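Local coordinates for Sodium/sialic acid symporter SiaT (Proteus mirabilis, PDB 5NV9), which uses the sodium gradient to drive uptake of the sialic acid N-acetylneuraminic acid across the bacterial inner membrane, at residues A[347-351]-A[381-385]. Numbering follows the deposited sequence.
Sequences SLNSI and IIVAG
Leu348 and Ile381 bring the backbones closest, CA to CA 5.7 Å, where two transmembrane helices cross with segment axes 9.1 Å apart and N-to-C directions at 122°. Leu348 carries the largest part of the contact from the first helix. With CG anti to its own carbonyl carbon (chi1 -66°), its branched end lies over the turn from Ile381 to Gly385: CD2 sits 3.6 Å from Gly385 N and 4.0 Å from Ala384 CB, while CD1 faces the CG2 branch of Ile381 more loosely, at 4.4 Å. Gly385 offers bare backbone here, its N-H already spent on Ile381 O within the helix, so the leucine methyl meets main chain directly. The Ala384 methyl points at the first helix and is shared by two side chains one turn apart, Leu348 through CD2 and Ile351 through CG2, the latter at 4.1 Å. The crossing belongs to the LeuT fold of this sodium:solute symporter: residues 347-351 directly follow Ser345 and Ser346, two ligands of the second sodium ion (the Na3 site), on the same helix. Ile381 packs against the backbone of the first helix. Its CG1 arm, anti to the carbonyl carbon (chi1 -74°), lies against the carbonyl oxygen of Leu348, CG1 to O 3.7 Å, and carries CD1 on to Asn349 CA at 4.2 Å. The CB of Asn349 points away from 381-385; its OD1 accepts a hydrogen bond from Gln259 NE2, and its ND2 comes loosely near Ile381 CD1. Helix 155-203 borders the contact through Ile167 on Leu348 and Trp171 on Ile381, and helix 118-151 places His132 against Ile351 and Ile133 against Ala384.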
ATOM      1  N   SER A 347      -5.760   4.810  -2.957  1.00 20.54           N
ATOM      2  CA  SER A 347      -4.748   5.615  -3.596  1.00 19.89           C
ATOM      3  C   SER A 347      -5.432   6.728  -4.432  1.00 20.46           C
ATOM      4  O   SER A 347      -4.973   7.880  -4.415  1.00 18.14           O
ATOM      5  CB  SER A 347      -3.835   4.766  -4.520  1.00 19.92           C
ATOM      6  OG  SER A 347      -2.811   4.044  -3.831  1.00 21.10           O
ATOM      7  N   LEU A 348      -6.521   6.410  -5.143  1.00 19.73           N
ATOM      8  CA  LEU A 348      -7.257   7.461  -5.924  1.00 20.77           C
ATOM      9  C   LEU A 348      -7.888   8.553  -5.044  1.00 21.63           C
ATOM     10  O   LEU A 348      -7.713   9.779  -5.291  1.00 21.37           O
ATOM     11  CB  LEU A 348      -8.334   6.878  -6.805  1.00 22.04           C
ATOM     12  CG  LEU A 348      -7.922   5.977  -7.994  1.00 22.76           C
ATOM     13  CD1 LEU A 348      -9.186   5.400  -8.671  1.00 25.25           C
ATOM     14  CD2 LEU A 348      -7.056   6.664  -8.999  1.00 24.35           C
ATOM     15  N   ASN A 349      -8.573   8.137  -4.003  1.00 20.65           N
ATOM     16  CA  ASN A 349      -9.108   9.098  -3.063  1.00 21.60           C
ATOM     17  C   ASN A 349      -8.032   9.967  -2.374  1.00 19.14           C
ATOM     18  O   ASN A 349      -8.229  11.177  -2.202  1.00 18.29           O
ATOM     19  CB  ASN A 349      -9.981   8.433  -2.030  1.00 22.46           C
ATOM     20  CG  ASN A 349     -10.630   9.441  -1.093  1.00 23.38           C
ATOM     21  OD1 ASN A 349     -10.058   9.745  -0.071  1.00 25.75           O
ATOM     22  ND2 ASN A 349     -11.857   9.875  -1.385  1.00 21.73           N
ATOM     23  N   SER A 350      -6.909   9.360  -1.995  1.00 18.41           N
ATOM     24  CA  SER A 350      -5.832  10.115  -1.337  1.00 18.09           C
ATOM     25  C   SER A 350      -5.195  11.043  -2.253  1.00 18.27           C
ATOM     26  O   SER A 350      -4.759  12.114  -1.823  1.00 23.54           O
ATOM     27  CB  SER A 350      -4.814   9.191  -0.717  1.00 19.53           C
ATOM     28  OG  SER A 350      -5.460   8.491   0.337  1.00 20.98           O
ATOM     29  N   ILE A 351      -5.004  10.614  -3.501  1.00 19.89           N
ATOM     30  CA  ILE A 351      -4.487  11.515  -4.557  1.00 19.08           C
ATOM     31  C   ILE A 351      -5.356  12.724  -4.675  1.00 20.68           C
ATOM     32  O   ILE A 351      -4.872  13.874  -4.631  1.00 24.26           O
ATOM     33  CB  ILE A 351      -4.333  10.855  -5.898  1.00 19.13           C
ATOM     34  CG1 ILE A 351      -3.149   9.924  -5.889  1.00 20.51           C
ATOM     35  CG2 ILE A 351      -4.105  11.904  -7.000  1.00 21.16           C
ATOM     36  CD1 ILE A 351      -3.203   8.840  -6.966  1.00 23.52           C
ATOM     37  N   ILE A 381     -10.463  12.220  -9.018  1.00 27.84           N
ATOM     38  CA  ILE A 381     -10.605  10.764  -9.087  1.00 27.57           C
ATOM     39  C   ILE A 381     -10.684  10.242 -10.551  1.00 25.31           C
ATOM     40  O   ILE A 381      -9.978   9.339 -10.935  1.00 24.36           O
ATOM     41  CB  ILE A 381     -11.697  10.269  -8.128  1.00 27.62           C
ATOM     42  CG1 ILE A 381     -11.093  10.385  -6.699  1.00 28.00           C
ATOM     43  CG2 ILE A 381     -12.022   8.805  -8.438  1.00 26.31           C
ATOM     44  CD1 ILE A 381     -12.101  10.468  -5.655  1.00 32.15           C
ATOM     45  N   ILE A 382     -11.450  10.886 -11.392  1.00 27.21           N
ATOM     46  CA  ILE A 382     -11.476  10.503 -12.787  1.00 28.11           C
ATOM     47  C   ILE A 382     -10.168  10.721 -13.525  1.00 24.22           C
ATOM     48  O   ILE A 382      -9.746   9.879 -14.277  1.00 27.48           O
ATOM     49  CB  ILE A 382     -12.553  11.259 -13.554  1.00 30.17           C
ATOM     50  CG1 ILE A 382     -13.872  11.136 -12.830  1.00 34.95           C
ATOM     51  CG2 ILE A 382     -12.615  10.713 -14.965  1.00 32.51           C
ATOM     52  CD1 ILE A 382     -14.171   9.760 -12.297  1.00 38.84           C
ATOM     53  N   VAL A 383      -9.547  11.863 -13.345  1.00 25.35           N
ATOM     54  CA  VAL A 383      -8.333  12.177 -14.068  1.00 28.01           C
ATOM     55  C   VAL A 383      -7.171  11.247 -13.651  1.00 27.86           C
ATOM     56  O   VAL A 383      -6.497  10.625 -14.472  1.00 27.97           O
ATOM     57  CB  VAL A 383      -7.941  13.655 -13.872  1.00 28.51           C
ATOM     58  CG1 VAL A 383      -6.637  13.910 -14.587  1.00 29.22           C
ATOM     59  CG2 VAL A 383      -9.038  14.575 -14.386  1.00 29.71           C
ATOM     60  N   ALA A 384      -6.964  11.129 -12.356  1.00 27.41           N
ATOM     61  CA  ALA A 384      -5.970  10.190 -11.838  1.00 27.72           C
ATOM     62  C   ALA A 384      -6.253   8.746 -12.300  1.00 29.93           C
ATOM     63  O   ALA A 384      -5.345   8.037 -12.745  1.00 28.64           O
ATOM     64  CB  ALA A 384      -5.931  10.283 -10.320  1.00 26.33           C
ATOM     65  N   GLY A 385      -7.524   8.339 -12.194  1.00 31.65           N
ATOM     66  CA  GLY A 385      -8.000   7.057 -12.683  1.00 33.11           C
ATOM     67  C   GLY A 385      -7.626   6.796 -14.131  1.00 33.92           C
ATOM     68  O   GLY A 385      -7.075   5.729 -14.448  1.00 29.25           O
TER